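Local coordinates for structural polyprotein, VP2 (Israeli acute paralysis virus, PDB 5CDD), which probably serves as a structural protein of the virion capsid, being one piece of a longer polyprotein that carries a picornavirus-type capsid fold, at residues C[70-74]-C[136-140]; C[95-101]-C[153-158]; C[39-45]-C[109-113]; C[146-150]-C[194-199]. All coordinates share one frame; numbering follows the deposited sequence.

Contact 1. Residues C[70-74]-C[136-140]; sequences YLRCD and IPYAS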
# COMPACT_ATOMS: atom_id res chain seq x y z
N TYR C 70 10.52 -28.20 -50.33
CA TYR C 70 9.42 -27.37 -49.85
C TYR C 70 9.22 -26.04 -50.57
O TYR C 70 10.18 -25.37 -50.94
CB TYR C 70 9.58 -27.11 -48.35
CG TYR C 70 9.59 -28.38 -47.53
CD1 TYR C 70 8.47 -29.20 -47.46
CD2 TYR C 70 10.73 -28.75 -46.82
CE1 TYR C 70 8.48 -30.38 -46.71
CE2 TYR C 70 10.75 -29.93 -46.07
CZ TYR C 70 9.63 -30.73 -46.02
OH TYR C 70 9.65 -31.89 -45.28
N LEU C 71 7.96 -25.67 -50.74
CA LEU C 71 7.59 -24.42 -51.40
C LEU C 71 6.55 -23.68 -50.58
O LEU C 71 5.69 -24.29 -49.94
CB LEU C 71 7.02 -24.71 -52.79
CG LEU C 71 6.43 -23.52 -53.55
CD1 LEU C 71 7.53 -22.52 -53.88
CD2 LEU C 71 5.76 -24.01 -54.81
N ARG C 72 6.64 -22.36 -50.60
CA ARG C 72 5.70 -21.50 -49.88
C ARG C 72 5.43 -20.34 -50.84
O ARG C 72 6.38 -19.75 -51.36
CB ARG C 72 6.33 -20.98 -48.59
CG ARG C 72 5.35 -20.28 -47.66
CD ARG C 72 6.07 -19.51 -46.58
NE ARG C 72 5.13 -18.88 -45.65
CZ ARG C 72 4.43 -19.53 -44.73
NH1 ARG C 72 4.57 -20.85 -44.61
NH2 ARG C 72 3.59 -18.88 -43.94
N CYS C 73 4.17 -20.03 -51.09
CA CYS C 73 3.87 -18.95 -52.03
C CYS C 73 2.40 -18.55 -52.10
O CYS C 73 1.52 -19.24 -51.59
CB CYS C 73 4.31 -19.36 -53.43
SG CYS C 73 3.42 -20.83 -54.03
N ASP C 74 2.16 -17.41 -52.74
CA ASP C 74 0.81 -16.90 -52.95
C ASP C 74 0.54 -17.10 -54.44
O ASP C 74 1.45 -16.95 -55.26
CB ASP C 74 0.71 -15.40 -52.64
CG ASP C 74 1.14 -15.06 -51.22
OD1 ASP C 74 0.82 -15.82 -50.29
OD2 ASP C 74 1.80 -14.01 -51.05
N ILE C 136 -4.14 -14.92 -54.00
CA ILE C 136 -4.53 -15.98 -53.08
C ILE C 136 -3.38 -16.23 -52.11
O ILE C 136 -2.44 -16.96 -52.42
CB ILE C 136 -4.86 -17.28 -53.83
CG1 ILE C 136 -6.03 -17.04 -54.78
CG2 ILE C 136 -5.21 -18.38 -52.83
CD1 ILE C 136 -6.42 -18.26 -55.59
N PRO C 137 -3.45 -15.62 -50.91
CA PRO C 137 -2.41 -15.78 -49.90
C PRO C 137 -2.15 -17.25 -49.58
O PRO C 137 -3.06 -18.08 -49.66
CB PRO C 137 -2.98 -15.03 -48.70
CG PRO C 137 -3.83 -13.98 -49.33
CD PRO C 137 -4.53 -14.75 -50.42
N TYR C 138 -0.91 -17.57 -49.22
CA TYR C 138 -0.55 -18.94 -48.87
C TYR C 138 -1.65 -19.43 -47.93
O TYR C 138 -1.77 -18.95 -46.80
CB TYR C 138 0.80 -18.94 -48.15
CG TYR C 138 1.30 -20.31 -47.79
CD1 TYR C 138 1.66 -21.23 -48.77
CD2 TYR C 138 1.41 -20.70 -46.45
CE1 TYR C 138 2.11 -22.50 -48.44
CE2 TYR C 138 1.85 -21.98 -46.11
CZ TYR C 138 2.20 -22.87 -47.11
OH TYR C 138 2.64 -24.13 -46.78
N ALA C 139 -2.46 -20.37 -48.41
CA ALA C 139 -3.58 -20.87 -47.62
C ALA C 139 -3.40 -22.23 -46.97
O ALA C 139 -4.37 -22.82 -46.49
CB ALA C 139 -4.84 -20.87 -48.48
N SER C 140 -2.17 -22.74 -46.95
CA SER C 140 -1.92 -24.04 -46.33
C SER C 140 -1.81 -23.87 -44.83
O SER C 140 -1.43 -22.80 -44.34
CB SER C 140 -0.62 -24.64 -46.88
OG SER C 140 -0.39 -25.94 -46.35
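Arg72 and Tyr138 show how an arginine can engage an aromatic ring through its aliphatic stem. CG of Arg72 sits over the centre of the Tyr138 ring, 3.8 Å from the centroid and 5° off the ring normal, a CH-pi contact. The chain, extended from CG to NE, carries the guanidinium past the CD2-CE2 side of the ring. There NH1 of Arg72 comes to 3.3 Å from CE2 of Tyr138, but the two planes are 41° apart, too inclined for a parallel stack. The opposite face of the ring is met by Ser140 N, and Cys73 O lies at the edge in the ring plane, 3.5 Å from CD1 of Tyr138.

Next to the ring, the one hydrogen bond between the two segments runs from Tyr138 N to Asp74 OD1 at 2.7 Å, reaching the anti side of the carboxylate with an N-H...O angle of 141°, well short of straight. Two CA-H...O contacts lie beside it, Tyr138 CA to Cys73 O at 3.4 Å and Asp74 CA to Ile136 O at 3.3 Å. In the picornavirus-type jelly roll, strands 68-81 and 131-146 pair antiparallel in one sheet; here the second departs from regular pairing, which backbone bonds between Ile136 and Val75 and between Leu71 and Tyr145 maintain on either side of the break.

Further out, the Tyr138 hydroxyl is hydrogen-bonded to Gln142 O, and Phe154 meets the ring edge-to-face. Arg72 NH1 has a weak bond to Glu143 O. Trp192 of a neighbouring subunit packs on Pro137 and Ala139.

Contact 2. Residues C[95-101]-C[153-158]; sequences YSPYDDK and DFVQLY
With CG of Tyr98 beside the backbone N (chi1 -65°), the tyrosine ring is brought to Phe154 CB; in Phe154 the crowded position of CG between N and carbonyl carbon (chi1 50°) only directs the phenyl ring away from it. The tyrosine ring passes slantwise over the start of the phenylalanine side chain, CZ of Tyr98 3.4 Å from CB of Phe154. Phe154 O lies 3.6 Å above the plane of the Tyr98 ring, offset toward its rim. Phe154 O also accepts a hydrogen bond from Tyr98 N at 2.8 Å.

Regular pairing starts one step further on. Ser96 and Gln156 form an antiparallel hydrogen-bonded pair, flanked by the non-hydrogen-bonded pairs Tyr95-Leu157 and Pro97-Val155, within the four-stranded sheet of the jelly roll where strand 155-161 lies between 90-97 and 47-51. Against the latter strand, Phe154 and Val155 together face Leu51 in a classic beta bulge.

Ser96 O is gripped twice, by Gln156 N at 3.1 Å and, from the opposite face of its plane, by Asp99 N. Asp99 in turn accepts from Ser96 OG at 2.8 Å through OD1, and its OD2 takes a weak bond from Tyr158 OH. Gln156, bent at chi2 (-55°), packs its CG 3.9 Å from Asp99 CB, and its NE2 is hydrogen-bonded to Thr50 OG1. The Tyr95 hydroxyl is hydrogen-bonded to Trp192 NE1 of a neighbouring subunit.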
# COMPACT_ATOMS: atom_id res chain seq x y z
N TYR C 95 -12.19 -18.12 -54.17
CA TYR C 95 -11.36 -19.26 -53.79
C TYR C 95 -11.78 -19.78 -52.42
O TYR C 95 -12.39 -19.06 -51.63
CB TYR C 95 -9.88 -18.86 -53.78
CG TYR C 95 -9.44 -17.96 -52.65
CD1 TYR C 95 -9.22 -18.47 -51.37
CD2 TYR C 95 -9.22 -16.60 -52.85
CE1 TYR C 95 -8.79 -17.65 -50.32
CE2 TYR C 95 -8.79 -15.77 -51.82
CZ TYR C 95 -8.58 -16.30 -50.56
OH TYR C 95 -8.15 -15.49 -49.53
N SER C 96 -11.47 -21.05 -52.16
CA SER C 96 -11.83 -21.68 -50.90
C SER C 96 -10.73 -22.62 -50.41
O SER C 96 -10.52 -23.69 -50.98
CB SER C 96 -13.14 -22.46 -51.08
OG SER C 96 -13.50 -23.13 -49.88
N PRO C 97 -10.01 -22.23 -49.35
CA PRO C 97 -8.94 -23.06 -48.79
C PRO C 97 -9.44 -24.43 -48.33
O PRO C 97 -10.41 -24.52 -47.59
CB PRO C 97 -8.42 -22.22 -47.63
CG PRO C 97 -8.68 -20.82 -48.08
CD PRO C 97 -10.06 -20.92 -48.67
N TYR C 98 -8.77 -25.49 -48.77
CA TYR C 98 -9.13 -26.85 -48.39
C TYR C 98 -10.62 -27.11 -48.55
O TYR C 98 -11.23 -27.81 -47.74
CB TYR C 98 -8.73 -27.10 -46.93
CG TYR C 98 -7.24 -27.07 -46.70
CD1 TYR C 98 -6.45 -28.18 -46.96
CD2 TYR C 98 -6.62 -25.91 -46.23
CE1 TYR C 98 -5.06 -28.14 -46.77
CE2 TYR C 98 -5.24 -25.85 -46.04
CZ TYR C 98 -4.47 -26.97 -46.32
OH TYR C 98 -3.10 -26.93 -46.13
N ASP C 99 -11.21 -26.55 -49.61
CA ASP C 99 -12.64 -26.72 -49.85
C ASP C 99 -13.04 -28.19 -49.99
O ASP C 99 -14.17 -28.57 -49.69
CB ASP C 99 -13.06 -25.97 -51.11
CG ASP C 99 -14.56 -25.93 -51.29
OD1 ASP C 99 -15.23 -25.21 -50.53
OD2 ASP C 99 -15.07 -26.63 -52.19
N ASP C 100 -12.10 -29.01 -50.45
CA ASP C 100 -12.35 -30.43 -50.66
C ASP C 100 -11.78 -31.29 -49.54
O ASP C 100 -11.85 -32.52 -49.60
CB ASP C 100 -11.75 -30.86 -51.99
CG ASP C 100 -10.27 -30.51 -52.10
OD1 ASP C 100 -9.92 -29.32 -51.96
OD2 ASP C 100 -9.46 -31.43 -52.34
N LYS C 101 -11.21 -30.65 -48.52
CA LYS C 101 -10.61 -31.37 -47.40
C LYS C 101 -11.37 -31.14 -46.10
O LYS C 101 -10.84 -31.37 -45.02
CB LYS C 101 -9.16 -30.94 -47.22
CG LYS C 101 -8.31 -31.01 -48.48
CD LYS C 101 -8.00 -32.43 -48.89
CE LYS C 101 -7.08 -32.46 -50.10
NZ LYS C 101 -5.78 -31.75 -49.85
N ASP C 153 -2.59 -29.91 -52.23
CA ASP C 153 -3.21 -28.68 -52.72
C ASP C 153 -4.07 -28.12 -51.60
O ASP C 153 -4.96 -28.80 -51.09
CB ASP C 153 -4.04 -28.93 -53.98
CG ASP C 153 -3.19 -29.04 -55.23
OD1 ASP C 153 -2.23 -28.26 -55.38
OD2 ASP C 153 -3.49 -29.91 -56.07
N PHE C 154 -3.80 -26.87 -51.22
CA PHE C 154 -4.50 -26.23 -50.12
C PHE C 154 -5.61 -25.24 -50.46
O PHE C 154 -6.25 -24.69 -49.56
CB PHE C 154 -3.48 -25.56 -49.21
CG PHE C 154 -2.50 -24.69 -49.95
CD1 PHE C 154 -2.88 -23.45 -50.44
CD2 PHE C 154 -1.21 -25.14 -50.18
CE1 PHE C 154 -1.98 -22.65 -51.15
CE2 PHE C 154 -0.30 -24.36 -50.88
CZ PHE C 154 -0.68 -23.11 -51.37
N VAL C 155 -5.85 -24.99 -51.74
CA VAL C 155 -6.90 -24.04 -52.10
C VAL C 155 -7.53 -24.35 -53.45
O VAL C 155 -6.85 -24.76 -54.39
CB VAL C 155 -6.34 -22.59 -52.11
CG1 VAL C 155 -5.22 -22.47 -53.12
CG2 VAL C 155 -7.45 -21.60 -52.43
N GLN C 156 -8.85 -24.16 -53.53
CA GLN C 156 -9.60 -24.41 -54.75
C GLN C 156 -10.11 -23.10 -55.33
O GLN C 156 -10.67 -22.28 -54.60
CB GLN C 156 -10.78 -25.34 -54.48
CG GLN C 156 -10.40 -26.68 -53.88
CD GLN C 156 -9.39 -27.42 -54.74
OE1 GLN C 156 -9.63 -27.66 -55.92
NE2 GLN C 156 -8.27 -27.79 -54.14
N LEU C 157 -9.91 -22.90 -56.62
CA LEU C 157 -10.37 -21.69 -57.29
C LEU C 157 -11.59 -22.01 -58.14
O LEU C 157 -11.61 -23.01 -58.86
CB LEU C 157 -9.25 -21.11 -58.16
CG LEU C 157 -9.54 -19.78 -58.84
CD1 LEU C 157 -9.92 -18.74 -57.80
CD2 LEU C 157 -8.31 -19.33 -59.61
N TYR C 158 -12.61 -21.15 -58.06
CA TYR C 158 -13.84 -21.36 -58.82
C TYR C 158 -14.29 -20.12 -59.59
O TYR C 158 -14.04 -18.99 -59.18
CB TYR C 158 -14.96 -21.78 -57.86
CG TYR C 158 -14.77 -23.13 -57.20
CD1 TYR C 158 -14.91 -24.31 -57.93
CD2 TYR C 158 -14.45 -23.23 -55.85
CE1 TYR C 158 -14.74 -25.56 -57.33
CE2 TYR C 158 -14.27 -24.47 -55.24
CZ TYR C 158 -14.42 -25.63 -55.98
OH TYR C 158 -14.25 -26.86 -55.39

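Contact 3. Residues C[39-45]-C[109-113]; sequences QQNSQKY and LQTSR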
# COMPACT_ATOMS: atom_id res chain seq x y z
N GLN C 39 -27.09 -32.56 -51.88
CA GLN C 39 -25.80 -32.64 -52.54
C GLN C 39 -25.88 -33.00 -54.02
O GLN C 39 -24.94 -32.78 -54.78
CB GLN C 39 -24.90 -33.64 -51.81
CG GLN C 39 -24.88 -33.44 -50.30
CD GLN C 39 -23.90 -34.35 -49.61
OE1 GLN C 39 -24.01 -34.60 -48.41
NE2 GLN C 39 -22.93 -34.86 -50.36
N GLN C 40 -27.01 -33.56 -54.43
CA GLN C 40 -27.20 -33.93 -55.83
C GLN C 40 -27.39 -32.66 -56.65
O GLN C 40 -27.27 -32.68 -57.87
CB GLN C 40 -28.41 -34.84 -55.99
CG GLN C 40 -28.31 -36.14 -55.21
CD GLN C 40 -29.53 -37.01 -55.37
OE1 GLN C 40 -30.66 -36.59 -55.09
NE2 GLN C 40 -29.33 -38.24 -55.83
N ASN C 41 -27.69 -31.56 -55.96
CA ASN C 41 -27.89 -30.28 -56.62
C ASN C 41 -26.86 -29.26 -56.17
O ASN C 41 -27.20 -28.14 -55.79
CB ASN C 41 -29.30 -29.76 -56.33
CG ASN C 41 -30.37 -30.57 -57.03
OD1 ASN C 41 -30.45 -30.57 -58.26
ND2 ASN C 41 -31.19 -31.27 -56.25
N SER C 42 -25.60 -29.66 -56.21
CA SER C 42 -24.51 -28.78 -55.81
C SER C 42 -24.48 -27.56 -56.72
O SER C 42 -25.22 -27.49 -57.70
CB SER C 42 -23.17 -29.52 -55.91
OG SER C 42 -23.19 -30.70 -55.13
N GLN C 43 -23.61 -26.62 -56.40
CA GLN C 43 -23.46 -25.40 -57.17
C GLN C 43 -22.63 -25.71 -58.42
O GLN C 43 -21.60 -26.38 -58.33
CB GLN C 43 -22.76 -24.34 -56.32
CG GLN C 43 -23.19 -22.91 -56.58
CD GLN C 43 -24.65 -22.67 -56.26
OE1 GLN C 43 -25.54 -23.05 -57.01
NE2 GLN C 43 -24.91 -22.03 -55.12
N LYS C 44 -23.09 -25.25 -59.58
CA LYS C 44 -22.38 -25.48 -60.83
C LYS C 44 -21.42 -24.33 -61.14
O LYS C 44 -21.76 -23.16 -60.95
CB LYS C 44 -23.37 -25.64 -61.99
CG LYS C 44 -24.28 -26.85 -61.90
CD LYS C 44 -23.50 -28.15 -62.04
CE LYS C 44 -24.41 -29.37 -61.89
NZ LYS C 44 -25.03 -29.45 -60.53
N TYR C 45 -20.23 -24.67 -61.61
CA TYR C 45 -19.22 -23.67 -61.95
C TYR C 45 -18.77 -23.79 -63.40
O TYR C 45 -18.87 -24.85 -64.01
CB TYR C 45 -18.01 -23.82 -61.03
CG TYR C 45 -17.48 -25.23 -60.95
CD1 TYR C 45 -18.01 -26.14 -60.05
CD2 TYR C 45 -16.46 -25.66 -61.80
CE1 TYR C 45 -17.54 -27.45 -59.98
CE2 TYR C 45 -15.99 -26.97 -61.75
CZ TYR C 45 -16.53 -27.85 -60.84
OH TYR C 45 -16.07 -29.15 -60.78
N LEU C 109 -19.51 -25.18 -52.67
CA LEU C 109 -20.47 -25.74 -53.62
C LEU C 109 -21.73 -26.28 -52.93
O LEU C 109 -22.70 -26.63 -53.60
CB LEU C 109 -19.81 -26.85 -54.43
CG LEU C 109 -18.55 -26.47 -55.20
CD1 LEU C 109 -17.94 -27.70 -55.84
CD2 LEU C 109 -18.89 -25.43 -56.26
N GLN C 110 -21.70 -26.33 -51.60
CA GLN C 110 -22.83 -26.85 -50.84
C GLN C 110 -23.59 -25.76 -50.10
O GLN C 110 -24.25 -26.03 -49.09
CB GLN C 110 -22.34 -27.89 -49.83
CG GLN C 110 -21.64 -29.08 -50.45
CD GLN C 110 -22.56 -29.87 -51.35
OE1 GLN C 110 -23.61 -30.35 -50.93
NE2 GLN C 110 -22.16 -30.01 -52.61
N THR C 111 -23.51 -24.52 -50.59
CA THR C 111 -24.20 -23.42 -49.93
C THR C 111 -25.02 -22.57 -50.91
O THR C 111 -24.91 -22.73 -52.12
CB THR C 111 -23.20 -22.51 -49.18
OG1 THR C 111 -23.91 -21.47 -48.49
CG2 THR C 111 -22.21 -21.88 -50.15
N SER C 112 -25.83 -21.68 -50.35
CA SER C 112 -26.68 -20.80 -51.15
C SER C 112 -25.88 -19.86 -52.03
O SER C 112 -24.66 -19.78 -51.92
CB SER C 112 -27.59 -19.98 -50.23
OG SER C 112 -26.81 -19.16 -49.37
N ARG C 113 -26.58 -19.14 -52.90
CA ARG C 113 -25.94 -18.18 -53.79
C ARG C 113 -25.39 -17.06 -52.92
O ARG C 113 -24.36 -16.47 -53.23
CB ARG C 113 -26.95 -17.63 -54.79
CG ARG C 113 -26.42 -16.54 -55.70
CD ARG C 113 -27.50 -16.09 -56.66
NE ARG C 113 -28.68 -15.62 -55.94
CZ ARG C 113 -29.87 -15.43 -56.51
NH1 ARG C 113 -30.03 -15.66 -57.81
NH2 ARG C 113 -30.89 -15.01 -55.78
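Leu109 makes a double contact, with its carbonyl and with its side chain. Leu109 O accepts a hydrogen bond from Gln43 N at 2.9 Å. CD2 of Leu109 touches Gln43 O at 3.5 Å and Tyr45 CD1 at 4.0 Å, while Tyr158 and Phe160 of strand 155-161 pack on the same side chain. Gln110 follows, its CB directed away from 39-45; a bend at chi2 (-62°) brings the amide back. NE2 of Gln110 then donates to Ser42 OG at 2.8 Å, nearly in the amide plane, and OE1 of Gln110 rests 3.4 Å from CG of Gln39.

Thr111 O is 3.1 Å from Gln43 NE2, though at an angle too poor for a hydrogen bond; the strongest polar partner of Gln43 is Ser33 N, held by OE1. Thr111 OG1 turns to Pro196 O of a neighbouring subunit. Ser112 is the N-cap of the short helix 113-116, its OG bonded to Gly115 N, and Arg113 begins that helix beside Leu32. In this way two irregular connections of the capsid fold, the one leading into strand 47-51 and the one leading into helix 113-116, are joined.

Since Ser42 OG also donates to Gln39 O at 2.7 Å, the hydroxyl relays the Gln110 amide to the Gln39 carbonyl: both its roles are used, which fixes its rotation and ties the turn 39-42 to the second loop.

Contact 4. Residues C[146-150]-C[194-199]; sequences DLVTG and TYRMNP
Arg196 turns just the foot of its side chain to Val148; its flat guanidinium lies apart from that contact, with the hydroxyl of Tyr195 4.1 Å above one face and offset toward the rim. Its N-H groups serve a neighbouring subunit, NE in a salt bridge to Glu158 and NH2 in hydrogen bonds to Val161 O and Pro159 O. The flat group of the other segment, the Asp146 carboxylate, takes Thr149 N on OD1 at 2.7 Å from 48° above its plane, an Asx motif; OD2 forms a salt bridge with Lys69.

Between the two flat groups the touching is by methyls and backbone. Val148 splits its branches: CG1, anti to the backbone N (chi1 -176°), meets Arg196 CB at 3.9 Å, and CG2 meets Thr194 CG2 at 3.8 Å and Arg196 O at 3.6 Å. Here the bend leaving strand 131-146 meets the tail leaving strand 188-193, at one end of the jelly roll, and strand 68-81 with its approach serves both through backbone bonds of Leu147 to Lys69 and Thr194 to Asn67.

No hydrogen bond crosses the contact. Instead, Asn198 places its CB against Leu147 O and makes a CA-H...O contact from CA to Val148 O at 3.5 Å. Each partner is shaped from within: Gly150 N donates to Asp146 O, and Arg196 N donates to Thr194 OG1 at 3.1 Å in an ST turn. Thr194 OG1 is also hydrogen-bonded to Glu158 of the neighbouring subunit.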
# COMPACT_ATOMS: atom_id res chain seq x y z
N ASP C 146 4.72 -29.61 -49.87
CA ASP C 146 5.65 -30.66 -50.26
C ASP C 146 5.63 -30.81 -51.78
O ASP C 146 4.65 -31.31 -52.35
CB ASP C 146 5.26 -31.98 -49.61
CG ASP C 146 6.36 -33.02 -49.70
OD1 ASP C 146 6.83 -33.30 -50.82
OD2 ASP C 146 6.74 -33.57 -48.64
N LEU C 147 6.70 -30.39 -52.43
CA LEU C 147 6.80 -30.47 -53.89
C LEU C 147 6.92 -31.90 -54.41
O LEU C 147 6.40 -32.22 -55.47
CB LEU C 147 8.00 -29.65 -54.37
CG LEU C 147 7.98 -28.14 -54.09
CD1 LEU C 147 9.32 -27.54 -54.43
CD2 LEU C 147 6.87 -27.47 -54.89
N VAL C 148 7.59 -32.76 -53.66
CA VAL C 148 7.77 -34.14 -54.10
C VAL C 148 6.51 -34.99 -53.95
O VAL C 148 6.22 -35.82 -54.81
CB VAL C 148 8.93 -34.81 -53.33
CG1 VAL C 148 9.17 -36.21 -53.85
CG2 VAL C 148 10.19 -34.01 -53.48
N THR C 149 5.77 -34.78 -52.87
CA THR C 149 4.55 -35.54 -52.62
C THR C 149 3.36 -35.07 -53.46
O THR C 149 2.52 -35.88 -53.84
CB THR C 149 4.18 -35.48 -51.12
OG1 THR C 149 5.05 -36.35 -50.38
CG2 THR C 149 2.73 -35.89 -50.91
N GLY C 150 3.29 -33.77 -53.72
CA GLY C 150 2.21 -33.21 -54.52
C GLY C 150 0.79 -33.65 -54.24
O GLY C 150 -0.01 -33.75 -55.17
N THR C 194 16.61 -32.35 -52.69
CA THR C 194 16.20 -33.75 -52.67
C THR C 194 16.47 -34.39 -54.03
O THR C 194 16.39 -33.72 -55.07
CB THR C 194 14.70 -33.89 -52.35
OG1 THR C 194 14.31 -35.27 -52.45
CG2 THR C 194 13.87 -33.04 -53.29
N TYR C 195 16.80 -35.67 -54.04
CA TYR C 195 17.06 -36.36 -55.29
C TYR C 195 15.76 -36.87 -55.91
O TYR C 195 15.73 -37.24 -57.08
CB TYR C 195 18.04 -37.52 -55.08
CG TYR C 195 17.50 -38.67 -54.26
CD1 TYR C 195 16.55 -39.55 -54.78
CD2 TYR C 195 17.94 -38.88 -52.96
CE1 TYR C 195 16.05 -40.61 -54.02
CE2 TYR C 195 17.45 -39.94 -52.19
CZ TYR C 195 16.50 -40.79 -52.73
OH TYR C 195 16.01 -41.83 -51.96
N ARG C 196 14.69 -36.88 -55.12
CA ARG C 196 13.38 -37.32 -55.57
C ARG C 196 12.60 -36.12 -56.09
O ARG C 196 12.88 -34.98 -55.73
CB ARG C 196 12.61 -37.98 -54.42
CG ARG C 196 13.09 -39.38 -54.09
CD ARG C 196 12.36 -39.99 -52.90
NE ARG C 196 12.67 -39.31 -51.64
CZ ARG C 196 12.32 -39.76 -50.44
NH1 ARG C 196 11.64 -40.89 -50.32
NH2 ARG C 196 12.65 -39.07 -49.36
N MET C 197 11.62 -36.38 -56.96
CA MET C 197 10.81 -35.30 -57.50
C MET C 197 9.45 -35.79 -57.96
O MET C 197 9.31 -36.90 -58.47
CB MET C 197 11.55 -34.63 -58.65
CG MET C 197 12.00 -35.59 -59.71
SD MET C 197 13.27 -34.83 -60.72
CE MET C 197 14.71 -35.05 -59.65
N ASN C 198 8.44 -34.95 -57.76
CA ASN C 198 7.07 -35.27 -58.13
C ASN C 198 6.91 -35.79 -59.55
O ASN C 198 7.04 -35.03 -60.51
CB ASN C 198 6.19 -34.03 -57.94
CG ASN C 198 4.74 -34.30 -58.31
OD1 ASN C 198 4.19 -35.34 -57.96
ND2 ASN C 198 4.12 -33.35 -59.01
N PRO C 199 6.61 -37.09 -59.70
CA PRO C 199 6.44 -37.63 -61.05
C PRO C 199 5.27 -36.93 -61.71
O PRO C 199 4.17 -36.91 -61.16
CB PRO C 199 6.16 -39.11 -60.78
CG PRO C 199 5.40 -39.06 -59.46
CD PRO C 199 6.23 -38.07 -58.67

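In the fold
From the N terminus, three contacts open before any closes: contact 3 at 39-45, contact 1 at 70-74 and contact 2 at 95-101. They close at 109-113, 136-140 and 153-158 respectively, so all three cross one another and none nests. Contact 4 opens at 146-150, before contact 2 has closed, and thus crosses it, but follows contacts 1 and 3 in series and ends at the C-terminal tail. Contacts 1 and 2 belong to different sheets of the jelly roll and touch where Ser140 OG approaches Tyr98 OH at 2.9 Å, a probable hydrogen bond. Contact 3 adds outer loops beside Tyr158, and contact 4 packs Leu147 on Leu71 at the far end.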